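Telomerase reverse transcriptase (PDB 6ZD1) probably lengthens chromosome ends by copying a template within the telomerase RNA into telomeric DNA repeats, as a reverse transcriptase. Local coordinates at residues A[123-126]-A[127-130]; A[164-167]-A[168-172]. One frame throughout, in Å; residues are numbered along the deposited sequence.

In the fold
Both contacts are local and lie in the telomerase RNA-binding region, one after the other along the chain, with centres about 11 Å apart. Contact 1 is the start and single turn of the short helix 126-129; contact 2 is a stretch of the long helix 158-179. They meet through apolar side chains: L124 CD1 lies 3.6 Å from F168 CD1, V129 CG1 is 3.8 Å from F168 CZ, and L130 CD2 reaches to 3.7 Å from I164 CG1. F168 is the common neighbour, touching L124 and V129 of contact 1, while its ring also meets F115 of helix 104-117 edge to face. Contact 1 is at the surface, whereas contact 2 is largely buried.

Contact 1. Residues A[123-126]-A[127-130]; sequences RLHL and DDVL
The carbonyl oxygen of H125, the N-cap residue, takes two backbone bonds from the helix that follows it. V129 N donates at 3.2 Å to H125 O in an almost straight bond (169°), while D128 N reaches the same H125 O at 3.0 Å from above the carbonyl plane. One residue further on, L130 N bonds to L126 O at 3.3 Å and closes the turn.

D128 points its side chain the same way as that of H125, and its OD1 rests 3.3 Å from H125 CB, with the carboxylate turned 76° from the imidazole plane. Its other oxygen, OD2, is hydrogen-bonded to S587 OG, so an aspartate here ties the turn to helix 582-596. The H125 side chain touches V651 and T655 of helix 642-664.

The apolar residues meet one another and the neighbouring helices. A chi1 of -163° sets L124 CG beside the carbonyl carbon; the L124 and V129 side chains cross at about a right angle, with L124 CD1 3.7 Å from V129 CG2. The branched, buried V129 also meets R111 of helix 104-117, and L126 and L130 both lie against E161 of helix 158-179. The whole is a helix N-terminus with its N-cap, opening a one-turn helix in the RNA-binding region.

Contact 2. Residues A[164-167]-A[168-172]; sequences INWV and FISLV
Backbone bonds run from F168 N to I164 O (2.9 Å) and, nearly straight at 172°, from I169 N to N165 O, before the turn widens at W166 O, which accepts S170 N from above its carbonyl plane and L171 N within that plane, and V172 N bonds to V167 O at 3.0 Å, five residues back.

With chi1 at 171° the indole of W166 swings to the carbonyl side of its residue, where S170 and L171 of the next turn meet it. L171 lies over one face: CG is 4.2 Å above the plane and offset toward the rim, and CD1 makes an off-centre CH-pi contact 4.3 Å from the centroid of the six-membered ring. At the five-membered ring, S170 OG comes to 3.3 Å from W166 CD1; so small a residue lets the indole lie close to the helix backbone. W166 also meets V11 and E14 of helix 8-14, and L171 touches I4 and L94.

Hydrogen bonds to the fifth residue on are the mark of a pi-type turn, here a local widening within helix 158-179 of the RNA-binding region.

Two pairs four residues apart precede the widening. The I164 and F168 side chains run alongside each other in the same direction, the methyl CG2 of I164 touching the ring at CD2 (3.7 Å), while I164 O sits at the ring edge. Both are buried, and their apolar bulk suits a surface that packs on L124, L130 and helix 104-117. The side chains of N165 and I169 cross obliquely: I169 CG1 sits between its own backbone N and carbonyl carbon (chi1 79°), which carries CD1 to 3.2 Å from N165 OD1. V167, beta-branched and buried, also touches M90 of helix 79-93, as does V172.

Contact 1. Residues A[123-126]-A[127-130]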
loop_
_atom_site.group_PDB
_atom_site.type_symbol
_atom_site.label_atom_id
_atom_site.label_comp_id
_atom_site.label_asym_id
_atom_site.label_seq_id
_atom_site.Cartn_x
_atom_site.Cartn_y
_atom_site.Cartn_z
ATOM N N ARG A 123 9.809 10.005 -3.357
ATOM C CA ARG A 123 10.627 11.130 -2.924
ATOM C C ARG A 123 12.014 11.071 -3.553
ATOM O O ARG A 123 12.653 10.016 -3.593
ATOM C CB ARG A 123 10.744 11.145 -1.400
ATOM C CG ARG A 123 11.288 12.448 -0.834
ATOM C CD ARG A 123 11.297 12.439 0.686
ATOM N NE ARG A 123 11.154 13.787 1.230
ATOM C CZ ARG A 123 9.983 14.363 1.487
ATOM N NH1 ARG A 123 8.857 13.704 1.251
ATOM N NH2 ARG A 123 9.937 15.593 1.977
ATOM N N LEU A 124 12.487 12.220 -4.027
ATOM C CA LEU A 124 13.806 12.321 -4.630
ATOM C C LEU A 124 14.852 12.538 -3.546
ATOM O O LEU A 124 14.641 13.314 -2.610
ATOM C CB LEU A 124 13.853 13.469 -5.640
ATOM C CG LEU A 124 15.031 13.414 -6.610
ATOM C CD1 LEU A 124 14.794 12.326 -7.642
ATOM C CD2 LEU A 124 15.272 14.760 -7.274
ATOM N N HIS A 125 15.985 11.851 -3.678
ATOM C CA HIS A 125 17.071 11.939 -2.705
ATOM C C HIS A 125 18.285 12.544 -3.393
ATOM O O HIS A 125 18.993 11.854 -4.134
ATOM C CB HIS A 125 17.388 10.566 -2.117
ATOM C CG HIS A 125 16.239 9.947 -1.386
ATOM N ND1 HIS A 125 16.018 10.148 -0.040
ATOM C CD2 HIS A 125 15.241 9.138 -1.813
ATOM C CE1 HIS A 125 14.935 9.489 0.330
ATOM N NE2 HIS A 125 14.443 8.869 -0.728
ATOM N N LEU A 126 18.551 13.821 -3.109
ATOM C CA LEU A 126 19.564 14.559 -3.854
ATOM C C LEU A 126 20.966 13.996 -3.653
ATOM O O LEU A 126 21.840 14.235 -4.491
ATOM C CB LEU A 126 19.522 16.038 -3.460
ATOM C CG LEU A 126 18.210 16.768 -3.774
ATOM C CD1 LEU A 126 18.125 18.107 -3.053
ATOM C CD2 LEU A 126 18.041 16.960 -5.276
ATOM N N ASP A 127 21.201 13.240 -2.579
ATOM C CA ASP A 127 22.529 12.676 -2.365
ATOM C C ASP A 127 22.795 11.492 -3.284
ATOM O O ASP A 127 23.956 11.210 -3.607
ATOM C CB ASP A 127 22.697 12.254 -0.904
ATOM C CG ASP A 127 22.591 13.423 0.063
ATOM O OD1 ASP A 127 21.506 14.038 0.141
ATOM O OD2 ASP A 127 23.589 13.720 0.752
ATOM N N ASP A 128 21.740 10.807 -3.731
ATOM C CA ASP A 128 21.874 9.678 -4.643
ATOM C C ASP A 128 21.893 10.124 -6.103
ATOM O O ASP A 128 22.733 9.666 -6.882
ATOM C CB ASP A 128 20.737 8.673 -4.417
ATOM C CG ASP A 128 20.753 8.070 -3.018
ATOM O OD1 ASP A 128 19.840 8.383 -2.219
ATOM O OD2 ASP A 128 21.677 7.280 -2.717
ATOM N N VAL A 129 20.986 11.029 -6.480
ATOM C CA VAL A 129 20.888 11.469 -7.870
ATOM C C VAL A 129 22.140 12.216 -8.301
ATOM O O VAL A 129 22.603 12.064 -9.440
ATOM C CB VAL A 129 19.631 12.343 -8.052
ATOM C CG1 VAL A 129 19.559 12.920 -9.460
ATOM C CG2 VAL A 129 18.381 11.544 -7.730
ATOM N N LEU A 130 22.732 12.994 -7.397
ATOM C CA LEU A 130 23.842 13.871 -7.746
ATOM C C LEU A 130 25.134 13.073 -7.743
ATOM O O LEU A 130 25.617 12.653 -6.686
ATOM C CB LEU A 130 23.930 15.050 -6.780
ATOM C CG LEU A 130 22.835 16.112 -6.934
ATOM C CD1 LEU A 130 22.998 17.235 -5.924
ATOM C CD2 LEU A 130 22.840 16.666 -8.342
#

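Contact 2. Residues A[164-167]-A[168-172]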
loop_
_atom_site.group_PDB
_atom_site.type_symbol
_atom_site.label_atom_id
_atom_site.label_comp_id
_atom_site.label_asym_id
_atom_site.label_seq_id
_atom_site.Cartn_x
_atom_site.Cartn_y
_atom_site.Cartn_z
ATOM N N ILE A 164 18.482 20.614 -9.945
ATOM C CA ILE A 164 18.161 19.232 -10.283
ATOM C C ILE A 164 16.807 18.849 -9.710
ATOM O O ILE A 164 16.020 18.142 -10.352
ATOM C CB ILE A 164 19.273 18.287 -9.794
ATOM C CG1 ILE A 164 20.590 18.611 -10.499
ATOM C CG2 ILE A 164 18.880 16.839 -10.035
ATOM C CD1 ILE A 164 20.497 18.578 -12.012
ATOM N N ASN A 165 16.501 19.331 -8.503
ATOM C CA ASN A 165 15.189 19.076 -7.919
ATOM C C ASN A 165 14.084 19.628 -8.814
ATOM O O ASN A 165 13.103 18.936 -9.108
ATOM C CB ASN A 165 15.116 19.682 -6.516
ATOM C CG ASN A 165 13.906 19.215 -5.742
ATOM O OD1 ASN A 165 12.882 19.895 -5.700
ATOM N ND2 ASN A 165 14.017 18.047 -5.121
ATOM N N TRP A 166 14.247 20.867 -9.288
ATOM C CA TRP A 166 13.265 21.444 -10.200
ATOM C C TRP A 166 13.212 20.688 -11.522
ATOM O O TRP A 166 12.145 20.594 -12.139
ATOM C CB TRP A 166 13.577 22.923 -10.442
ATOM C CG TRP A 166 12.751 23.549 -11.534
ATOM C CD1 TRP A 166 11.471 24.015 -11.432
ATOM C CD2 TRP A 166 13.156 23.784 -12.890
ATOM N NE1 TRP A 166 11.055 24.524 -12.640
ATOM C CE2 TRP A 166 12.069 24.392 -13.551
ATOM C CE3 TRP A 166 14.329 23.536 -13.609
ATOM C CZ2 TRP A 166 12.124 24.759 -14.895
ATOM C CZ3 TRP A 166 14.380 23.900 -14.943
ATOM C CH2 TRP A 166 13.284 24.506 -15.571
ATOM N N VAL A 167 14.343 20.150 -11.984
ATOM C CA VAL A 167 14.323 19.367 -13.218
ATOM C C VAL A 167 13.540 18.073 -13.024
ATOM O O VAL A 167 12.809 17.634 -13.921
ATOM C CB VAL A 167 15.757 19.089 -13.707
ATOM C CG1 VAL A 167 15.732 18.098 -14.858
ATOM C CG2 VAL A 167 16.434 20.383 -14.139
ATOM N N PHE A 168 13.659 17.451 -11.851
ATOM C CA PHE A 168 13.020 16.160 -11.625
ATOM C C PHE A 168 11.562 16.295 -11.192
ATOM O O PHE A 168 10.696 15.589 -11.720
ATOM C CB PHE A 168 13.803 15.358 -10.579
ATOM C CG PHE A 168 14.896 14.501 -11.159
ATOM C CD1 PHE A 168 14.772 13.121 -11.185
ATOM C CD2 PHE A 168 16.048 15.072 -11.671
ATOM C CE1 PHE A 168 15.776 12.325 -11.714
ATOM C CE2 PHE A 168 17.058 14.282 -12.199
ATOM C CZ PHE A 168 16.920 12.905 -12.220
ATOM N N ILE A 169 11.266 17.195 -10.253
ATOM C CA ILE A 169 9.908 17.269 -9.718
ATOM C C ILE A 169 8.987 18.143 -10.568
ATOM O O ILE A 169 7.771 17.921 -10.579
ATOM C CB ILE A 169 9.911 17.757 -8.257
ATOM C CG1 ILE A 169 10.074 19.282 -8.192
ATOM C CG2 ILE A 169 10.988 17.035 -7.451
ATOM C CD1 ILE A 169 9.838 19.881 -6.815
ATOM N N SER A 170 9.527 19.133 -11.278
ATOM C CA SER A 170 8.706 20.002 -12.114
ATOM C C SER A 170 8.705 19.569 -13.573
ATOM O O SER A 170 7.639 19.455 -14.181
ATOM C CB SER A 170 9.169 21.462 -12.007
ATOM O OG SER A 170 9.066 21.941 -10.676
ATOM N N LEU A 171 9.880 19.326 -14.154
ATOM C CA LEU A 171 9.929 18.947 -15.561
ATOM C C LEU A 171 9.541 17.486 -15.765
ATOM O O LEU A 171 8.555 17.187 -16.448
ATOM C CB LEU A 171 11.321 19.221 -16.132
ATOM C CG LEU A 171 11.644 20.694 -16.355
ATOM C CD1 LEU A 171 13.010 20.851 -16.988
ATOM C CD2 LEU A 171 10.580 21.297 -17.235
ATOM N N VAL A 172 10.293 16.563 -15.157
ATOM C CA VAL A 172 10.078 15.144 -15.429
ATOM C C VAL A 172 8.686 14.716 -14.985
ATOM O O VAL A 172 7.960 14.047 -15.729
ATOM C CB VAL A 172 11.173 14.296 -14.755
ATOM C CG1 VAL A 172 10.888 12.807 -14.942
ATOM C CG2 VAL A 172 12.541 14.651 -15.322
#